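Local coordinates for protein putative amidohydrolase (Unidentified, PDB 3FEQ) that probably acts as a zinc-dependent prolidase of the amidohydrolase superfamily, hydrolysing dipeptides that end in proline, at residues D95-T103 against V401-Q411; H329-R337 against D387-G395. One frame throughout, in Å; residues are numbered along the deposited sequence.

Interaction 1. Residues D95-T103 against V401-Q411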
ATOM      1  N   ASP C  95      27.953  31.270  -8.675  1.00 38.92           N
ATOM      2  CA  ASP C  95      29.217  31.913  -8.932  1.00 42.98           C
ATOM      3  C   ASP C  95      29.016  33.385  -9.282  1.00 47.32           C
ATOM      4  O   ASP C  95      29.774  34.248  -8.834  1.00 50.11           O
ATOM      5  CB  ASP C  95      29.941  31.185 -10.061  1.00 44.24           C
ATOM      6  CG  ASP C  95      31.412  31.512 -10.105  1.00 61.15           C
ATOM      7  OD1 ASP C  95      32.053  31.520  -9.031  1.00 74.58           O
ATOM      8  OD2 ASP C  95      31.927  31.779 -11.208  1.00 71.43           O
ATOM      9  N   ALA C  96      27.970  33.663 -10.054  1.00 41.70           N
ATOM     10  CA  ALA C  96      27.664  35.012 -10.484  1.00 35.75           C
ATOM     11  C   ALA C  96      27.155  35.897  -9.338  1.00 39.29           C
ATOM     12  O   ALA C  96      27.550  37.061  -9.231  1.00 39.97           O
ATOM     13  CB  ALA C  96      26.677  34.986 -11.633  1.00 35.54           C
ATOM     14  N   MET C  97      26.312  35.349  -8.467  1.00 36.66           N
ATOM     15  CA  MET C  97      25.824  36.117  -7.315  1.00 34.16           C
ATOM     16  C   MET C  97      27.004  36.582  -6.452  1.00 41.91           C
ATOM     17  O   MET C  97      27.010  37.707  -5.917  1.00 41.97           O
ATOM     18  CB  MET C  97      24.862  35.290  -6.462  1.00 28.89           C
ATOM     19  CG  MET C  97      23.477  35.091  -7.044  1.00 28.03           C
ATOM     20  SD  MET C  97      22.432  34.211  -5.869  1.00 21.34           S
ATOM     21  CE  MET C  97      20.949  34.038  -6.815  1.00 11.41           C
ATOM     22  N   LEU C  98      28.010  35.719  -6.338  1.00 29.05           N
ATOM     23  CA  LEU C  98      29.145  36.007  -5.490  1.00 32.59           C
ATOM     24  C   LEU C  98      29.959  37.134  -6.100  1.00 40.58           C
ATOM     25  O   LEU C  98      30.353  38.062  -5.400  1.00 45.90           O
ATOM     26  CB  LEU C  98      30.005  34.760  -5.278  1.00 17.00           C
ATOM     27  CG  LEU C  98      31.231  34.907  -4.390  1.00 20.67           C
ATOM     28  CD1 LEU C  98      30.837  35.184  -2.941  1.00 14.72           C
ATOM     29  CD2 LEU C  98      32.124  33.667  -4.505  1.00 21.26           C
ATOM     30  N   SER C  99      30.130  37.099  -7.419  1.00 36.87           N
ATOM     31  CA  SER C  99      30.907  38.126  -8.100  1.00 32.70           C
ATOM     32  C   SER C  99      30.251  39.506  -8.037  1.00 35.47           C
ATOM     33  O   SER C  99      30.928  40.519  -8.024  1.00 46.48           O
ATOM     34  CB  SER C  99      31.221  37.727  -9.545  1.00 22.37           C
ATOM     35  OG  SER C  99      30.095  37.902 -10.377  1.00 34.17           O
ATOM     36  N   ARG C 100      28.935  39.548  -7.965  1.00 35.01           N
ATOM     37  CA  ARG C 100      28.254  40.812  -7.793  1.00 31.99           C
ATOM     38  C   ARG C 100      28.368  41.357  -6.364  1.00 36.12           C
ATOM     39  O   ARG C 100      27.875  42.437  -6.082  1.00 32.30           O
ATOM     40  CB  ARG C 100      26.789  40.670  -8.188  1.00 29.71           C
ATOM     41  CG  ARG C 100      26.592  40.328  -9.641  1.00 33.69           C
ATOM     42  CD  ARG C 100      25.133  40.431 -10.027  1.00 48.76           C
ATOM     43  NE  ARG C 100      24.373  39.255  -9.619  1.00 55.95           N
ATOM     44  CZ  ARG C 100      24.221  38.181 -10.377  1.00 50.20           C
ATOM     45  NH1 ARG C 100      24.782  38.149 -11.575  1.00 49.73           N
ATOM     46  NH2 ARG C 100      23.521  37.147  -9.932  1.00 61.54           N
ATOM     47  N   GLY C 101      29.000  40.613  -5.462  1.00 32.43           N
ATOM     48  CA  GLY C 101      29.188  41.094  -4.092  1.00 33.79           C
ATOM     49  C   GLY C 101      28.280  40.477  -3.034  1.00 37.26           C
ATOM     50  O   GLY C 101      28.342  40.841  -1.864  1.00 33.04           O
ATOM     51  N   PHE C 102      27.435  39.534  -3.429  1.00 42.49           N
ATOM     52  CA  PHE C 102      26.585  38.847  -2.467  1.00 35.07           C
ATOM     53  C   PHE C 102      27.329  37.694  -1.828  1.00 41.41           C
ATOM     54  O   PHE C 102      27.804  36.787  -2.519  1.00 43.51           O
ATOM     55  CB  PHE C 102      25.306  38.376  -3.137  1.00 25.59           C
ATOM     56  CG  PHE C 102      24.434  39.501  -3.587  1.00 41.19           C
ATOM     57  CD1 PHE C 102      23.521  40.077  -2.717  1.00 20.91           C
ATOM     58  CD2 PHE C 102      24.579  40.044  -4.854  1.00 36.34           C
ATOM     59  CE1 PHE C 102      22.752  41.143  -3.121  1.00 34.44           C
ATOM     60  CE2 PHE C 102      23.802  41.109  -5.255  1.00 20.51           C
ATOM     61  CZ  PHE C 102      22.892  41.656  -4.390  1.00 30.21           C
ATOM     62  N   THR C 103      27.489  37.767  -0.514  1.00 33.79           N
ATOM     63  CA  THR C 103      28.314  36.801   0.187  1.00 39.31           C
ATOM     64  C   THR C 103      27.442  35.886   1.027  1.00 42.19           C
ATOM     65  O   THR C 103      27.893  34.854   1.519  1.00 40.44           O
ATOM     66  CB  THR C 103      29.358  37.487   1.078  1.00 44.49           C
ATOM     67  OG1 THR C 103      28.776  38.634   1.704  1.00 30.39           O
ATOM     68  CG2 THR C 103      30.545  37.924   0.261  1.00 43.68           C
ATOM     69  N   VAL C 401      36.129  40.666  -3.465  1.00 50.67           N
ATOM     70  CA  VAL C 401      35.180  40.060  -2.542  1.00 42.25           C
ATOM     71  C   VAL C 401      35.889  39.116  -1.580  1.00 43.93           C
ATOM     72  O   VAL C 401      36.606  38.208  -1.991  1.00 38.37           O
ATOM     73  CB  VAL C 401      34.043  39.326  -3.273  1.00 38.68           C
ATOM     74  CG1 VAL C 401      33.128  38.656  -2.285  1.00 37.28           C
ATOM     75  CG2 VAL C 401      33.250  40.286  -4.139  1.00 28.42           C
ATOM     76  N   LEU C 402      35.713  39.365  -0.290  1.00 44.79           N
ATOM     77  CA  LEU C 402      36.262  38.486   0.721  1.00 50.38           C
ATOM     78  C   LEU C 402      35.153  37.712   1.398  1.00 53.40           C
ATOM     79  O   LEU C 402      34.107  38.268   1.731  1.00 58.92           O
ATOM     80  CB  LEU C 402      37.023  39.292   1.767  1.00 53.67           C
ATOM     81  CG  LEU C 402      38.533  39.362   1.591  1.00 52.70           C
ATOM     82  CD1 LEU C 402      38.880  40.264   0.434  1.00 46.03           C
ATOM     83  CD2 LEU C 402      39.163  39.864   2.867  1.00 57.11           C
ATOM     84  N   GLN C 403      35.394  36.432   1.631  1.00 47.63           N
ATOM     85  CA  GLN C 403      34.406  35.589   2.276  1.00 49.86           C
ATOM     86  C   GLN C 403      35.054  34.795   3.408  1.00 44.28           C
ATOM     87  O   GLN C 403      36.075  34.149   3.204  1.00 39.30           O
ATOM     88  CB  GLN C 403      33.781  34.666   1.232  1.00 55.78           C
ATOM     89  CG  GLN C 403      32.383  34.186   1.547  1.00 58.03           C
ATOM     90  CD  GLN C 403      31.696  33.566   0.346  1.00 56.58           C
ATOM     91  OE1 GLN C 403      30.480  33.651   0.215  1.00 74.72           O
ATOM     92  NE2 GLN C 403      32.468  32.945  -0.538  1.00 32.99           N
ATOM     93  N   ARG C 404      34.491  34.893   4.607  1.00 42.87           N
ATOM     94  CA  ARG C 404      35.076  34.275   5.797  1.00 59.54           C
ATOM     95  C   ARG C 404      36.607  34.329   5.817  1.00 61.97           C
ATOM     96  O   ARG C 404      37.287  33.298   5.839  1.00 58.92           O
ATOM     97  CB  ARG C 404      34.580  32.833   5.970  1.00 66.44           C
ATOM     98  CG  ARG C 404      33.205  32.715   6.626  1.00 70.16           C
ATOM     99  CD  ARG C 404      32.906  31.297   7.078  1.00 67.49           C
ATOM    100  NE  ARG C 404      32.775  30.380   5.948  1.00 73.31           N
ATOM    101  CZ  ARG C 404      33.485  29.268   5.796  1.00 67.94           C
ATOM    102  NH1 ARG C 404      34.378  28.917   6.708  1.00 74.80           N
ATOM    103  NH2 ARG C 404      33.292  28.497   4.738  1.00 61.27           N
ATOM    104  N   GLY C 405      37.146  35.541   5.769  1.00 64.97           N
ATOM    105  CA  GLY C 405      38.581  35.720   5.834  1.00 62.91           C
ATOM    106  C   GLY C 405      39.244  35.709   4.475  1.00 62.44           C
ATOM    107  O   GLY C 405      40.038  36.586   4.167  1.00 75.47           O
ATOM    108  N   THR C 406      38.930  34.721   3.651  1.00 59.22           N
ATOM    109  CA  THR C 406      39.692  34.526   2.421  1.00 57.38           C
ATOM    110  C   THR C 406      39.162  35.306   1.203  1.00 55.69           C
ATOM    111  O   THR C 406      37.986  35.646   1.127  1.00 59.97           O
ATOM    112  CB  THR C 406      39.894  33.033   2.096  1.00 52.01           C
ATOM    113  OG1 THR C 406      39.361  32.767   0.801  1.00 55.94           O
ATOM    114  CG2 THR C 406      39.199  32.142   3.128  1.00 46.86           C
ATOM    115  N   LEU C 407      40.054  35.611   0.270  1.00 56.97           N
ATOM    116  CA  LEU C 407      39.706  36.397  -0.908  1.00 60.90           C
ATOM    117  C   LEU C 407      39.192  35.476  -2.016  1.00 56.78           C
ATOM    118  O   LEU C 407      39.815  34.475  -2.337  1.00 56.83           O
ATOM    119  CB  LEU C 407      40.925  37.211  -1.379  1.00 60.13           C
ATOM    120  CG  LEU C 407      40.907  37.821  -2.784  1.00 61.74           C
ATOM    121  CD1 LEU C 407      40.287  39.195  -2.776  1.00 57.66           C
ATOM    122  CD2 LEU C 407      42.296  37.874  -3.386  1.00 54.77           C
ATOM    123  N   VAL C 408      38.040  35.802  -2.583  1.00 56.75           N
ATOM    124  CA  VAL C 408      37.385  34.884  -3.501  1.00 55.60           C
ATOM    125  C   VAL C 408      37.106  35.481  -4.880  1.00 58.69           C
ATOM    126  O   VAL C 408      36.845  34.744  -5.831  1.00 52.10           O
ATOM    127  CB  VAL C 408      36.077  34.328  -2.924  1.00 51.27           C
ATOM    128  CG1 VAL C 408      35.993  32.844  -3.190  1.00 64.40           C
ATOM    129  CG2 VAL C 408      35.995  34.577  -1.452  1.00 48.03           C
ATOM    130  N   LYS C 409      37.139  36.808  -4.987  1.00 61.63           N
ATOM    131  CA  LYS C 409      36.975  37.477  -6.280  1.00 59.81           C
ATOM    132  C   LYS C 409      37.939  38.639  -6.454  1.00 59.08           C
ATOM    133  O   LYS C 409      37.987  39.542  -5.626  1.00 62.53           O
ATOM    134  CB  LYS C 409      35.539  37.970  -6.459  1.00 60.19           C
ATOM    135  CG  LYS C 409      34.494  36.871  -6.620  1.00 60.08           C
ATOM    136  CD  LYS C 409      34.682  36.115  -7.924  1.00 64.96           C
ATOM    137  CE  LYS C 409      33.719  34.950  -8.066  1.00 62.83           C
ATOM    138  NZ  LYS C 409      33.853  34.337  -9.426  1.00 60.66           N
ATOM    139  N   ARG C 410      38.704  38.605  -7.538  1.00 61.89           N
ATOM    140  CA  ARG C 410      39.582  39.706  -7.904  1.00 68.98           C
ATOM    141  C   ARG C 410      39.200  40.195  -9.293  1.00 73.06           C
ATOM    142  O   ARG C 410      39.310  39.460 -10.271  1.00 77.64           O
ATOM    143  CB  ARG C 410      41.047  39.263  -7.876  1.00 72.11           C
ATOM    144  CG  ARG C 410      42.038  40.315  -8.362  1.00 87.26           C
ATOM    145  CD  ARG C 410      43.379  39.695  -8.737  1.00 98.44           C
ATOM    146  NE  ARG C 410      44.059  39.115  -7.581  1.00104.85           N
ATOM    147  CZ  ARG C 410      44.879  39.790  -6.783  1.00110.27           C
ATOM    148  NH1 ARG C 410      45.132  41.072  -7.017  1.00109.60           N
ATOM    149  NH2 ARG C 410      45.447  39.184  -5.748  1.00111.98           N
ATOM    150  N   GLN C 411      38.716  41.429  -9.372  1.00 76.19           N
ATOM    151  CA  GLN C 411      38.079  41.922 -10.586  1.00 82.82           C
ATOM    152  C   GLN C 411      38.548  43.325 -10.932  1.00 78.11           C
ATOM    153  O   GLN C 411      39.470  43.490 -11.722  1.00 80.51           O
ATOM    154  CB  GLN C 411      36.550  41.893 -10.451  1.00 90.11           C
ATOM    155  CG  GLN C 411      36.028  41.005  -9.313  1.00 97.12           C
ATOM    156  CD  GLN C 411      34.664  40.396  -9.589  1.00 91.47           C
ATOM    157  OE1 GLN C 411      34.366  39.979 -10.707  1.00 96.36           O
ATOM    158  NE2 GLN C 411      33.843  40.308  -8.552  1.00 85.88           N
TER

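Interaction 2. Residues H329-R337 against D387-G395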
ATOM      1  N   HIS C 329      18.554  36.192 -14.007  1.00 37.67           N
ATOM      2  CA  HIS C 329      19.335  36.225 -12.785  1.00 38.44           C
ATOM      3  C   HIS C 329      20.344  37.343 -12.779  1.00 44.76           C
ATOM      4  O   HIS C 329      20.753  37.815 -11.717  1.00 48.57           O
ATOM      5  CB  HIS C 329      20.011  34.889 -12.507  1.00 34.24           C
ATOM      6  CG  HIS C 329      19.383  34.143 -11.382  1.00 28.94           C
ATOM      7  ND1 HIS C 329      18.746  32.935 -11.554  1.00 33.79           N
ATOM      8  CD2 HIS C 329      19.186  34.493 -10.089  1.00 45.53           C
ATOM      9  CE1 HIS C 329      18.231  32.543 -10.402  1.00 44.88           C
ATOM     10  NE2 HIS C 329      18.480  33.474  -9.497  1.00 48.28           N
ATOM     11  N   ALA C 330      20.684  37.806 -13.974  1.00 43.21           N
ATOM     12  CA  ALA C 330      21.710  38.814 -14.161  1.00 45.36           C
ATOM     13  C   ALA C 330      21.325  40.168 -13.581  1.00 46.09           C
ATOM     14  O   ALA C 330      22.192  40.956 -13.220  1.00 53.56           O
ATOM     15  CB  ALA C 330      22.039  38.944 -15.632  1.00 47.26           C
ATOM     16  N   PHE C 331      20.028  40.423 -13.442  1.00 46.17           N
ATOM     17  CA  PHE C 331      19.551  41.752 -13.062  1.00 41.17           C
ATOM     18  C   PHE C 331      19.564  41.991 -11.556  1.00 42.47           C
ATOM     19  O   PHE C 331      19.041  42.997 -11.087  1.00 46.89           O
ATOM     20  CB  PHE C 331      18.149  42.003 -13.622  1.00 42.78           C
ATOM     21  CG  PHE C 331      18.080  41.967 -15.122  1.00 46.28           C
ATOM     22  CD1 PHE C 331      17.292  41.031 -15.766  1.00 47.60           C
ATOM     23  CD2 PHE C 331      18.817  42.860 -15.888  1.00 53.92           C
ATOM     24  CE1 PHE C 331      17.239  40.981 -17.148  1.00 57.59           C
ATOM     25  CE2 PHE C 331      18.782  42.805 -17.268  1.00 55.65           C
ATOM     26  CZ  PHE C 331      17.985  41.870 -17.899  1.00 56.32           C
ATOM     27  N   GLN C 332      20.196  41.085 -10.816  1.00 41.42           N
ATOM     28  CA  GLN C 332      20.111  41.028  -9.355  1.00 44.81           C
ATOM     29  C   GLN C 332      20.382  42.361  -8.653  1.00 47.09           C
ATOM     30  O   GLN C 332      19.688  42.723  -7.688  1.00 33.83           O
ATOM     31  CB  GLN C 332      21.067  39.952  -8.814  1.00 36.35           C
ATOM     32  CG  GLN C 332      20.840  39.543  -7.362  1.00 29.69           C
ATOM     33  CD  GLN C 332      21.900  38.566  -6.889  1.00 46.34           C
ATOM     34  OE1 GLN C 332      22.948  38.414  -7.531  1.00 40.48           O
ATOM     35  NE2 GLN C 332      21.633  37.883  -5.776  1.00 35.83           N
ATOM     36  N   SER C 333      21.408  43.068  -9.122  1.00 45.05           N
ATOM     37  CA  SER C 333      21.945  44.200  -8.375  1.00 48.69           C
ATOM     38  C   SER C 333      21.086  45.427  -8.582  1.00 50.12           C
ATOM     39  O   SER C 333      21.075  46.331  -7.748  1.00 48.72           O
ATOM     40  CB  SER C 333      23.381  44.477  -8.792  1.00 49.10           C
ATOM     41  OG  SER C 333      24.168  43.323  -8.577  1.00 55.73           O
ATOM     42  N   GLY C 334      20.325  45.413  -9.674  1.00 48.46           N
ATOM     43  CA  GLY C 334      19.407  46.489 -10.015  1.00 43.68           C
ATOM     44  C   GLY C 334      18.421  46.840  -8.924  1.00 44.55           C
ATOM     45  O   GLY C 334      17.922  47.963  -8.884  1.00 51.14           O
ATOM     46  N   GLU C 335      18.148  45.892  -8.029  1.00 41.38           N
ATOM     47  CA  GLU C 335      17.222  46.121  -6.921  1.00 47.56           C
ATOM     48  C   GLU C 335      17.703  47.238  -5.980  1.00 43.96           C
ATOM     49  O   GLU C 335      16.894  47.944  -5.388  1.00 39.45           O
ATOM     50  CB  GLU C 335      16.932  44.811  -6.170  1.00 44.42           C
ATOM     51  CG  GLU C 335      16.090  44.943  -4.890  1.00 52.88           C
ATOM     52  CD  GLU C 335      14.587  45.015  -5.135  1.00 61.10           C
ATOM     53  OE1 GLU C 335      13.867  45.534  -4.254  1.00 65.94           O
ATOM     54  OE2 GLU C 335      14.123  44.551  -6.197  1.00 61.36           O
ATOM     55  N   PHE C 336      19.016  47.425  -5.897  1.00 44.53           N
ATOM     56  CA  PHE C 336      19.594  48.570  -5.204  1.00 42.75           C
ATOM     57  C   PHE C 336      19.096  49.903  -5.761  1.00 49.94           C
ATOM     58  O   PHE C 336      18.669  50.774  -5.000  1.00 47.07           O
ATOM     59  CB  PHE C 336      21.116  48.534  -5.289  1.00 46.09           C
ATOM     60  CG  PHE C 336      21.760  47.652  -4.261  1.00 50.97           C
ATOM     61  CD1 PHE C 336      21.612  47.912  -2.903  1.00 47.97           C
ATOM     62  CD2 PHE C 336      22.530  46.572  -4.648  1.00 34.46           C
ATOM     63  CE1 PHE C 336      22.216  47.084  -1.945  1.00 48.40           C
ATOM     64  CE2 PHE C 336      23.136  45.755  -3.700  1.00 38.05           C
ATOM     65  CZ  PHE C 336      22.990  46.018  -2.351  1.00 40.64           C
ATOM     66  N   ARG C 337      19.148  50.069  -7.081  1.00 45.86           N
ATOM     67  CA  ARG C 337      18.728  51.335  -7.678  1.00 50.73           C
ATOM     68  C   ARG C 337      17.238  51.611  -7.486  1.00 54.64           C
ATOM     69  O   ARG C 337      16.851  52.713  -7.114  1.00 55.98           O
ATOM     70  CB  ARG C 337      19.117  51.427  -9.153  1.00 50.00           C
ATOM     71  CG  ARG C 337      19.362  52.864  -9.637  1.00 61.47           C
ATOM     72  CD  ARG C 337      20.667  53.005 -10.417  1.00 62.48           C
ATOM     73  NE  ARG C 337      20.416  52.951 -11.849  1.00 87.52           N
ATOM     74  CZ  ARG C 337      20.336  51.831 -12.566  1.00103.59           C
ATOM     75  NH1 ARG C 337      20.526  50.643 -11.997  1.00 97.81           N
ATOM     76  NH2 ARG C 337      20.077  51.900 -13.867  1.00113.48           N
ATOM     77  N   ASP C 387      26.730  57.686  -5.257  1.00 69.43           N
ATOM     78  CA  ASP C 387      26.283  57.032  -6.477  1.00 73.03           C
ATOM     79  C   ASP C 387      25.886  55.579  -6.216  1.00 72.35           C
ATOM     80  O   ASP C 387      26.737  54.717  -6.010  1.00 67.43           O
ATOM     81  CB  ASP C 387      27.347  57.115  -7.570  1.00 72.48           C
ATOM     82  CG  ASP C 387      26.900  56.464  -8.868  1.00 86.97           C
ATOM     83  OD1 ASP C 387      25.692  56.546  -9.202  1.00 95.39           O
ATOM     84  OD2 ASP C 387      27.756  55.869  -9.557  1.00 90.84           O
ATOM     85  N   ILE C 388      24.586  55.314  -6.248  1.00 69.79           N
ATOM     86  CA  ILE C 388      24.083  53.976  -6.005  1.00 63.91           C
ATOM     87  C   ILE C 388      24.477  53.032  -7.131  1.00 64.95           C
ATOM     88  O   ILE C 388      24.523  51.817  -6.942  1.00 70.40           O
ATOM     89  CB  ILE C 388      22.557  53.970  -5.821  1.00 64.55           C
ATOM     90  CG1 ILE C 388      22.087  52.624  -5.268  1.00 55.80           C
ATOM     91  CG2 ILE C 388      21.849  54.303  -7.132  1.00 62.10           C
ATOM     92  CD1 ILE C 388      22.735  52.229  -3.973  1.00 47.52           C
ATOM     93  N   GLY C 389      24.815  53.599  -8.283  1.00 54.27           N
ATOM     94  CA  GLY C 389      25.217  52.813  -9.437  1.00 56.39           C
ATOM     95  C   GLY C 389      26.502  52.019  -9.273  1.00 57.61           C
ATOM     96  O   GLY C 389      26.760  51.119 -10.063  1.00 58.79           O
ATOM     97  N   VAL C 390      27.310  52.334  -8.256  1.00 61.16           N
ATOM     98  CA  VAL C 390      28.580  51.614  -8.044  1.00 63.93           C
ATOM     99  C   VAL C 390      28.320  50.214  -7.504  1.00 64.51           C
ATOM    100  O   VAL C 390      29.206  49.359  -7.488  1.00 68.52           O
ATOM    101  CB  VAL C 390      29.612  52.385  -7.143  1.00 61.07           C
ATOM    102  CG1 VAL C 390      29.636  53.864  -7.468  1.00 68.22           C
ATOM    103  CG2 VAL C 390      29.350  52.176  -5.670  1.00 54.33           C
ATOM    104  N   VAL C 391      27.079  49.988  -7.098  1.00 62.61           N
ATOM    105  CA  VAL C 391      26.651  48.710  -6.581  1.00 61.41           C
ATOM    106  C   VAL C 391      25.613  48.103  -7.506  1.00 58.36           C
ATOM    107  O   VAL C 391      25.540  46.890  -7.643  1.00 65.57           O
ATOM    108  CB  VAL C 391      26.028  48.860  -5.192  1.00 61.00           C
ATOM    109  CG1 VAL C 391      25.778  47.529  -4.613  1.00 75.61           C
ATOM    110  CG2 VAL C 391      26.952  49.609  -4.276  1.00 63.85           C
ATOM    111  N   ALA C 392      24.829  48.950  -8.160  1.00 64.24           N
ATOM    112  CA  ALA C 392      23.655  48.487  -8.895  1.00 69.71           C
ATOM    113  C   ALA C 392      23.893  48.354 -10.391  1.00 73.76           C
ATOM    114  O   ALA C 392      22.979  48.560 -11.181  1.00 77.61           O
ATOM    115  CB  ALA C 392      22.472  49.402  -8.626  1.00 69.22           C
ATOM    116  N   ASP C 393      25.105  47.976 -10.780  1.00 85.27           N
ATOM    117  CA  ASP C 393      25.463  47.927 -12.195  1.00 96.67           C
ATOM    118  C   ASP C 393      26.008  46.580 -12.694  1.00 99.23           C
ATOM    119  O   ASP C 393      26.854  46.541 -13.593  1.00 92.16           O
ATOM    120  CB  ASP C 393      26.457  49.034 -12.514  1.00103.74           C
ATOM    121  CG  ASP C 393      26.436  49.418 -13.966  1.00119.45           C
ATOM    122  OD1 ASP C 393      27.448  49.165 -14.659  1.00128.46           O
ATOM    123  OD2 ASP C 393      25.391  49.935 -14.419  1.00126.05           O
ATOM    124  N   GLU C 394      25.509  45.486 -12.120  1.00107.62           N
ATOM    125  CA  GLU C 394      25.892  44.119 -12.518  1.00111.94           C
ATOM    126  C   GLU C 394      27.403  43.841 -12.442  1.00111.24           C
ATOM    127  O   GLU C 394      28.072  43.702 -13.473  1.00111.02           O
ATOM    128  CB  GLU C 394      25.348  43.778 -13.915  1.00115.14           C
ATOM    129  CG  GLU C 394      24.764  42.372 -14.044  1.00118.80           C
ATOM    130  CD  GLU C 394      25.821  41.278 -14.140  1.00123.60           C
ATOM    131  OE1 GLU C 394      25.842  40.387 -13.261  1.00114.96           O
ATOM    132  OE2 GLU C 394      26.622  41.297 -15.100  1.00127.99           O
ATOM    133  N   GLY C 395      27.930  43.789 -11.218  1.00109.02           N
ATOM    134  CA  GLY C 395      29.312  43.364 -10.959  1.00103.85           C
ATOM    135  C   GLY C 395      30.394  44.271 -11.521  1.00101.47           C
ATOM    136  O   GLY C 395      31.577  43.925 -11.492  1.00 99.49           O
TER

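Interaction 1. Residues D95-T103 against V401-Q411
Leu98 sends its two methyls from the last turn of helix 90-99 into the hairpin of strands 398-403 and 406-410: CD1 lies 4.2 Å from Val401 CG1, and CD2 reaches Val408 CG1 at the same distance. Further along, Val401 CG1 meets Thr103 CG2 at 3.7 Å as the two side chains slide past each other in opposite directions, while Val401 CG2 packs against the backbone of Gly101. A classic beta bulge sets Val408 and Lys409 both opposite Val401, and both point at the helix.

The polar contacts come from the far end of strand 406-410 and just beyond, where Lys409 and Gln411 reach the helix. Lys409, bent at chi2 (-67°), runs its CE past Ser99 CB (4.0 Å) to a long, weak salt bridge, NZ to Asp95 OD1 at 3.4 Å. Gln411, poorly ordered, gives NE2 to Ser99 O at 3.0 Å; the bond uses a lone pair in the carbonyl plane but is bent, 132° at the hydrogen.

Gly101, with positive phi, closes the helix in a Schellman motif and turns the chain into strand 102-107. That strand pairs with strand 56-66, Gly101 and Thr103 both bonding to Phe61, while strand 406-410 crosses the helix nearly at right angles (96°).

Interaction 2. Residues H329-R337 against D387-G395
Ser333 and Ala392 bring the two backbones closest, their CA atoms 4.6 Å apart. Ala392 CB sits off the carbonyl oxygen of Ser333, 3.5 Å away, and the same oxygen receives a CA-H...O contact from Ala392. In return Ser333 CB rests against Val391 O at 3.4 Å. One turn on, Phe336 CB packs on Ala392 CB, and the ring lies with one face against Val391 CG1, closest at CE2 (3.3 Å). Chi1 of Phe336, -83°, leaves its CG beside the backbone N and anti to the carbonyl carbon, which carries the ring over to Val391.

Arg337 lies along the outer side. The side chains of Arg337 and Ile388 cross obliquely, with Arg337 CD 3.7 Å from Ile388 CG2, and bends at chi2 and chi3 fold the arginine back so that NH1 comes near Ala392 O; the angle there is too poor for a hydrogen bond. No hydrogen bond joins the two segments, and the hold is largely apolar.

The fold is that of the amidohydrolase TIM barrel. Segment 329-337 follows the zinc ligand Asp323 and leads through a 3-10 turn into helix 335-340, whereas 387-395 is part of the connection between strands 377-380 and 398-403 and includes a short 3-10 turn, 388-390.

Each side is shaped from within. Ile388 O accepts the N-H groups of both Val391 and Ala392, curling the loop so that Ile388, Val391 and Ala392 all meet the helix; Phe336 N bonds back to Ser333 O. Farther out, the Phe336 ring touches Phe320 and Leu349. Glu394, poorly ordered, passes Ala330 with its aliphatic part, and its OE1 forms a salt bridge with Arg100.

In the fold
Along the chain interaction 2 is nested inside interaction 1: 95-103 comes first, then 329-337, 387-395 and finally 401-411. Their centres are about 15 Å apart, yet they touch through Arg100, which leaves the end of helix 90-99 on the side away from the hairpin. Its NE reaches Gln332 OE1 at 2.7 Å, a probable hydrogen bond, and Gln332 NE2 in turn bonds Asp63 OD2 on strand 56-66. Phe61 of that strand meets both Phe102 and Phe336 edge-to-face. Strand 398-403 follows the loop of interaction 2, so the two contacts together tie the chain's return from the barrel to an early helix and a late one.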